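Local coordinates for protein leucyl aminopeptidase (Trypanosoma brucei brucei, PDB 5NTD) that binds manganese and the inhibitor bestatin and, as an M17 aminopeptidase, probably removes leucine and other residues from the N-termini of peptides, at residues Leu42-Leu56 with Glu133-Ser147. Sequence-based numbering, arbitrary orientation.
Sequences LSSGLAVLVGTHKQL and EVKEPNTTVDVFVLS. Unlike the reference sequence in segment 133-147: Thr-139 (reference Ala).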
loop_
_atom_site.group_PDB
_atom_site.type_symbol
_atom_site.label_atom_id
_atom_site.label_comp_id
_atom_site.label_asym_id
_atom_site.label_seq_id
_atom_site.Cartn_x
_atom_site.Cartn_y
_atom_site.Cartn_z
ATOM N N LEU G 42 -3.925 3.562 -59.571
ATOM C CA LEU G 42 -3.687 3.287 -58.135
ATOM C C LEU G 42 -3.841 1.815 -57.832
ATOM O O LEU G 42 -4.618 1.085 -58.459
ATOM C CB LEU G 42 -4.605 4.097 -57.269
ATOM C CG LEU G 42 -4.036 5.491 -56.983
ATOM C CD1 LEU G 42 -3.707 6.278 -58.241
ATOM C CD2 LEU G 42 -5.062 6.265 -56.200
ATOM N N SER G 43 -3.069 1.368 -56.861
ATOM C CA SER G 43 -3.068 -0.069 -56.467
ATOM C C SER G 43 -4.410 -0.496 -55.880
ATOM O O SER G 43 -4.759 -1.672 -55.880
ATOM C CB SER G 43 -1.947 -0.341 -55.463
ATOM O OG SER G 43 -0.651 -0.084 -56.001
ATOM N N SER G 44 -5.127 0.456 -55.302
ATOM C CA SER G 44 -6.406 0.179 -54.612
ATOM C C SER G 44 -7.211 1.444 -54.436
ATOM O O SER G 44 -6.774 2.523 -54.832
ATOM C CB SER G 44 -6.173 -0.482 -53.222
ATOM O OG SER G 44 -5.707 0.442 -52.240
ATOM N N GLY G 45 -8.327 1.313 -53.711
ATOM C CA GLY G 45 -9.195 2.466 -53.360
ATOM C C GLY G 45 -8.749 3.383 -52.237
ATOM O O GLY G 45 -9.458 4.328 -51.851
ATOM N N LEU G 46 -7.534 3.158 -51.752
ATOM C CA LEU G 46 -6.957 4.050 -50.744
ATOM C C LEU G 46 -5.561 4.473 -51.146
ATOM O O LEU G 46 -4.740 3.654 -51.539
ATOM C CB LEU G 46 -6.909 3.345 -49.385
ATOM C CG LEU G 46 -6.301 4.144 -48.248
ATOM C CD1 LEU G 46 -7.126 5.377 -47.884
ATOM C CD2 LEU G 46 -6.136 3.241 -47.022
ATOM N N ALA G 47 -5.295 5.754 -51.003
ATOM C CA ALA G 47 -3.930 6.264 -51.163
ATOM C C ALA G 47 -3.601 7.195 -50.033
ATOM O O ALA G 47 -4.460 7.979 -49.582
ATOM C CB ALA G 47 -3.773 7.005 -52.487
ATOM N N VAL G 48 -2.344 7.145 -49.613
ATOM C CA VAL G 48 -1.872 7.959 -48.485
ATOM C C VAL G 48 -0.772 8.886 -48.972
ATOM O O VAL G 48 0.126 8.461 -49.691
ATOM C CB VAL G 48 -1.379 7.072 -47.335
ATOM C CG1 VAL G 48 -1.060 7.904 -46.092
ATOM C CG2 VAL G 48 -2.400 5.998 -46.996
ATOM N N LEU G 49 -0.843 10.125 -48.546
ATOM C CA LEU G 49 0.174 11.088 -48.835
ATOM C C LEU G 49 0.694 11.728 -47.554
ATOM O O LEU G 49 -0.050 12.436 -46.865
ATOM C CB LEU G 49 -0.391 12.193 -49.748
ATOM C CG LEU G 49 0.558 13.374 -50.065
ATOM C CD1 LEU G 49 1.800 12.905 -50.805
ATOM C CD2 LEU G 49 -0.168 14.446 -50.867
ATOM N N VAL G 50 1.972 11.517 -47.258
ATOM C CA VAL G 50 2.553 12.057 -46.003
ATOM C C VAL G 50 3.795 12.886 -46.240
ATOM O O VAL G 50 4.736 12.451 -46.887
ATOM C CB VAL G 50 2.784 11.013 -44.866
ATOM C CG1 VAL G 50 1.464 10.356 -44.492
ATOM C CG2 VAL G 50 3.730 9.933 -45.274
ATOM N N GLY G 51 3.796 14.064 -45.650
ATOM C CA GLY G 51 4.961 14.931 -45.705
ATOM C C GLY G 51 4.815 16.131 -44.819
ATOM O O GLY G 51 3.782 16.333 -44.178
ATOM N N THR G 52 5.855 16.947 -44.778
ATOM C CA THR G 52 5.823 18.189 -43.981
ATOM C C THR G 52 4.925 19.216 -44.642
ATOM O O THR G 52 4.568 19.089 -45.817
ATOM C CB THR G 52 7.213 18.791 -43.810
ATOM O OG1 THR G 52 7.766 19.103 -45.104
ATOM C CG2 THR G 52 8.157 17.807 -43.089
ATOM N N HIS G 53 4.587 20.248 -43.891
ATOM C CA HIS G 53 3.783 21.383 -44.395
ATOM C C HIS G 53 4.356 21.935 -45.712
ATOM O O HIS G 53 3.623 22.121 -46.717
ATOM C CB HIS G 53 3.756 22.503 -43.390
ATOM C CG HIS G 53 2.799 23.601 -43.720
ATOM N ND1 HIS G 53 3.147 24.670 -44.508
ATOM C CD2 HIS G 53 1.516 23.823 -43.334
ATOM C CE1 HIS G 53 2.123 25.503 -44.604
ATOM N NE2 HIS G 53 1.118 25.009 -43.896
ATOM N N LYS G 54 5.677 22.101 -45.734
ATOM C CA LYS G 54 6.388 22.616 -46.938
ATOM C C LYS G 54 6.430 21.584 -48.042
ATOM O O LYS G 54 6.115 21.889 -49.189
ATOM C CB LYS G 54 7.815 23.112 -46.614
ATOM N N GLN G 55 6.769 20.350 -47.708
ATOM C CA GLN G 55 6.849 19.292 -48.757
ATOM C C GLN G 55 5.515 19.074 -49.486
ATOM O O GLN G 55 5.451 18.907 -50.703
ATOM C CB GLN G 55 7.254 17.963 -48.186
ATOM C CG GLN G 55 8.695 17.889 -47.788
ATOM C CD GLN G 55 8.954 16.748 -46.813
ATOM O OE1 GLN G 55 8.040 16.122 -46.291
ATOM N NE2 GLN G 55 10.219 16.466 -46.586
ATOM N N LEU G 56 4.453 19.131 -48.720
ATOM C CA LEU G 56 3.069 18.986 -49.260
ATOM C C LEU G 56 2.690 20.094 -50.271
ATOM O O LEU G 56 1.787 19.909 -51.093
ATOM C CB LEU G 56 2.014 18.929 -48.119
ATOM C CG LEU G 56 2.020 17.651 -47.260
ATOM C CD1 LEU G 56 1.191 17.863 -45.984
ATOM C CD2 LEU G 56 1.511 16.447 -48.040
ATOM N N GLU G 133 -8.854 3.547 -42.571
ATOM C CA GLU G 133 -9.877 3.789 -43.621
ATOM C C GLU G 133 -9.928 2.688 -44.696
ATOM O O GLU G 133 -10.726 2.744 -45.611
ATOM C CB GLU G 133 -9.745 5.154 -44.294
ATOM C CG GLU G 133 -10.155 6.377 -43.445
ATOM C CD GLU G 133 -10.174 7.722 -44.188
ATOM O OE1 GLU G 133 -9.290 8.010 -45.045
ATOM O OE2 GLU G 133 -11.095 8.538 -43.896
ATOM N N VAL G 134 -9.105 1.663 -44.547
ATOM C CA VAL G 134 -9.124 0.535 -45.477
ATOM C C VAL G 134 -10.512 -0.104 -45.416
ATOM O O VAL G 134 -10.996 -0.418 -44.340
ATOM C CB VAL G 134 -8.012 -0.489 -45.191
ATOM C CG1 VAL G 134 -8.239 -1.804 -45.912
ATOM C CG2 VAL G 134 -6.676 0.069 -45.649
ATOM N N LYS G 135 -11.118 -0.276 -46.585
ATOM C CA LYS G 135 -12.519 -0.804 -46.717
ATOM C C LYS G 135 -12.547 -2.348 -46.860
ATOM O O LYS G 135 -13.361 -2.997 -46.240
ATOM C CB LYS G 135 -13.379 -0.068 -47.760
ATOM C CG LYS G 135 -12.877 -0.214 -49.164
ATOM C CD LYS G 135 -13.642 0.722 -50.132
ATOM C CE LYS G 135 -14.035 0.024 -51.419
ATOM N NZ LYS G 135 -14.824 0.870 -52.346
ATOM N N GLU G 136 -11.580 -2.921 -47.567
ATOM C CA GLU G 136 -11.496 -4.393 -47.818
ATOM C C GLU G 136 -10.120 -4.928 -47.494
ATOM O O GLU G 136 -9.169 -4.163 -47.407
ATOM C CB GLU G 136 -11.792 -4.724 -49.291
ATOM N N PRO G 137 -9.990 -6.257 -47.327
ATOM C CA PRO G 137 -8.685 -6.800 -46.981
ATOM C C PRO G 137 -7.941 -7.293 -48.225
ATOM O O PRO G 137 -8.491 -7.312 -49.330
ATOM C CB PRO G 137 -9.049 -7.987 -46.080
ATOM C CG PRO G 137 -10.379 -8.461 -46.622
ATOM C CD PRO G 137 -10.973 -7.346 -47.453
ATOM N N ASN G 138 -6.696 -7.711 -48.011
ATOM C CA ASN G 138 -5.810 -8.219 -49.089
ATOM C C ASN G 138 -5.672 -7.197 -50.226
ATOM O O ASN G 138 -5.552 -7.576 -51.384
ATOM C CB ASN G 138 -6.333 -9.538 -49.657
ATOM C CG ASN G 138 -6.257 -10.675 -48.659
ATOM O OD1 ASN G 138 -5.355 -10.726 -47.810
ATOM N ND2 ASN G 138 -7.222 -11.588 -48.736
ATOM N N THR G 139 -5.677 -5.918 -49.864
ATOM C CA THR G 139 -5.404 -4.855 -50.825
ATOM C C THR G 139 -3.987 -4.322 -50.625
ATOM O O THR G 139 -3.328 -4.544 -49.600
ATOM C CB THR G 139 -6.379 -3.670 -50.748
ATOM O OG1 THR G 139 -6.118 -2.863 -49.579
ATOM C CG2 THR G 139 -7.821 -4.162 -50.731
ATOM N N THR G 140 -3.533 -3.612 -51.647
ATOM C CA THR G 140 -2.272 -2.900 -51.635
ATOM C C THR G 140 -2.574 -1.427 -51.532
ATOM O O THR G 140 -3.312 -0.878 -52.339
ATOM C CB THR G 140 -1.441 -3.221 -52.871
ATOM O OG1 THR G 140 -1.060 -4.601 -52.816
ATOM C CG2 THR G 140 -0.159 -2.417 -52.894
ATOM N N VAL G 141 -1.991 -0.783 -50.535
ATOM C CA VAL G 141 -2.168 0.668 -50.321
ATOM C C VAL G 141 -0.897 1.415 -50.718
ATOM O O VAL G 141 0.191 1.124 -50.221
ATOM C CB VAL G 141 -2.521 1.005 -48.834
ATOM C CG1 VAL G 141 -2.651 2.500 -48.617
ATOM C CG2 VAL G 141 -3.802 0.295 -48.435
ATOM N N ASP G 142 -1.064 2.418 -51.566
ATOM C CA ASP G 142 0.042 3.254 -52.006
ATOM C C ASP G 142 0.267 4.335 -50.957
ATOM O O ASP G 142 -0.618 5.091 -50.629
ATOM C CB ASP G 142 -0.214 3.890 -53.366
ATOM C CG ASP G 142 -0.391 2.860 -54.476
ATOM O OD1 ASP G 142 0.310 1.823 -54.483
ATOM O OD2 ASP G 142 -1.210 3.118 -55.371
ATOM N N VAL G 143 1.466 4.327 -50.388
ATOM C CA VAL G 143 1.877 5.328 -49.398
ATOM C C VAL G 143 2.945 6.186 -50.026
ATOM O O VAL G 143 4.124 5.826 -50.126
ATOM C CB VAL G 143 2.383 4.686 -48.093
ATOM C CG1 VAL G 143 2.617 5.738 -47.036
ATOM C CG2 VAL G 143 1.382 3.669 -47.580
ATOM N N PHE G 144 2.517 7.368 -50.417
ATOM C CA PHE G 144 3.413 8.349 -51.047
ATOM C C PHE G 144 4.019 9.191 -49.952
ATOM O O PHE G 144 3.320 9.920 -49.236
ATOM C CB PHE G 144 2.662 9.263 -52.008
ATOM C CG PHE G 144 2.171 8.567 -53.249
ATOM C CD1 PHE G 144 0.987 7.849 -53.245
ATOM C CD2 PHE G 144 2.902 8.648 -54.445
ATOM C CE1 PHE G 144 0.546 7.216 -54.390
ATOM C CE2 PHE G 144 2.456 8.018 -55.600
ATOM C CZ PHE G 144 1.288 7.293 -55.565
ATOM N N VAL G 145 5.333 9.077 -49.814
ATOM C CA VAL G 145 6.060 9.843 -48.788
ATOM C C VAL G 145 6.878 10.896 -49.500
ATOM O O VAL G 145 7.493 10.625 -50.510
ATOM C CB VAL G 145 6.940 8.951 -47.879
ATOM C CG1 VAL G 145 6.101 7.850 -47.247
ATOM C CG2 VAL G 145 8.086 8.313 -48.625
ATOM N N LEU G 146 6.901 12.087 -48.937
ATOM C CA LEU G 146 7.631 13.202 -49.529
ATOM C C LEU G 146 9.050 13.364 -48.977
ATOM O O LEU G 146 9.799 14.199 -49.458
ATOM C CB LEU G 146 6.841 14.488 -49.399
ATOM C CG LEU G 146 5.436 14.366 -50.003
ATOM C CD1 LEU G 146 4.687 15.679 -49.852
ATOM C CD2 LEU G 146 5.460 13.952 -51.461
ATOM N N SER G 147 9.394 12.575 -47.975
ATOM C CA SER G 147 10.751 12.552 -47.421
ATOM C C SER G 147 11.568 11.558 -48.185
ATOM O O SER G 147 11.058 10.550 -48.656
ATOM C CB SER G 147 10.751 12.157 -45.938
ATOM O OG SER G 147 12.064 11.852 -45.462
HETATM O O HOH W 1 -6.949 -0.437 -49.922
HETATM O O HOH W 2 7.386 11.858 -45.492
HETATM O O HOH W 3 11.554 14.740 -44.387
#
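Strands 46-52 and 140-145 are parallel neighbours in the mixed sheet of the N-terminal, macro-like domain, well away from the manganese site. Their short axes lie 4.7 Å apart and run parallel, crossing at only -16°. Val-48 bonds through both its N and its O to strand 140-145: its N gives to Asp-142 O, and its O accepts from Phe-144 N at 2.7 Å. Val-50 repeats this with Phe-144 O and Leu-146 N.

At the start of the strands, the Asp-142 carboxylate grips the turn at Ser-43. Ser-43 N reaches OD2 of Asp-142 at 3.0 Å in an almost straight bond (175°), and Ser-43 OG donates to OD1 of Asp-142 at 2.6 Å. Both oxygens are met on the syn side, somewhat out of the carboxylate plane. With CG of Asp-142 beside its own backbone N (chi1 -62°), the carboxylate lies against this turn. Ser-44 OG donates to Thr-140 O at 2.7 Å, from above the carbonyl plane, and a water links the same OG to Thr-139 OG1.

On one face, CD2 of Leu-46 presses tightly on CG2 of Val-134 (3.5 Å), the two side chains nearly perpendicular. Further along this face, CG2 of Val-50 and CG1 of Val-145 run alongside each other at 3.7 Å, pointing the same way. At the far end, Leu-146 and Gln-55 pass in opposing directions, CB against CB, and CD1 of Leu-146 meets CD2 of Leu-56 at 3.7 Å. Gln-55 OE1 accepts from Thr-52 N, and Thr-52 OG1 accepts from Gln-55 N in an ST motif.

Tyr-34 and Gln-185 also bond to the Asp-142 carboxylate, and Phe-144 packs edge-to-face with Tyr-34 and Phe-66. Helix 120-131 covers the valine face at Val-48, Val-50, Val-141 and Val-143. Strands 99-107 and 183-188 flank the pair within the sheet.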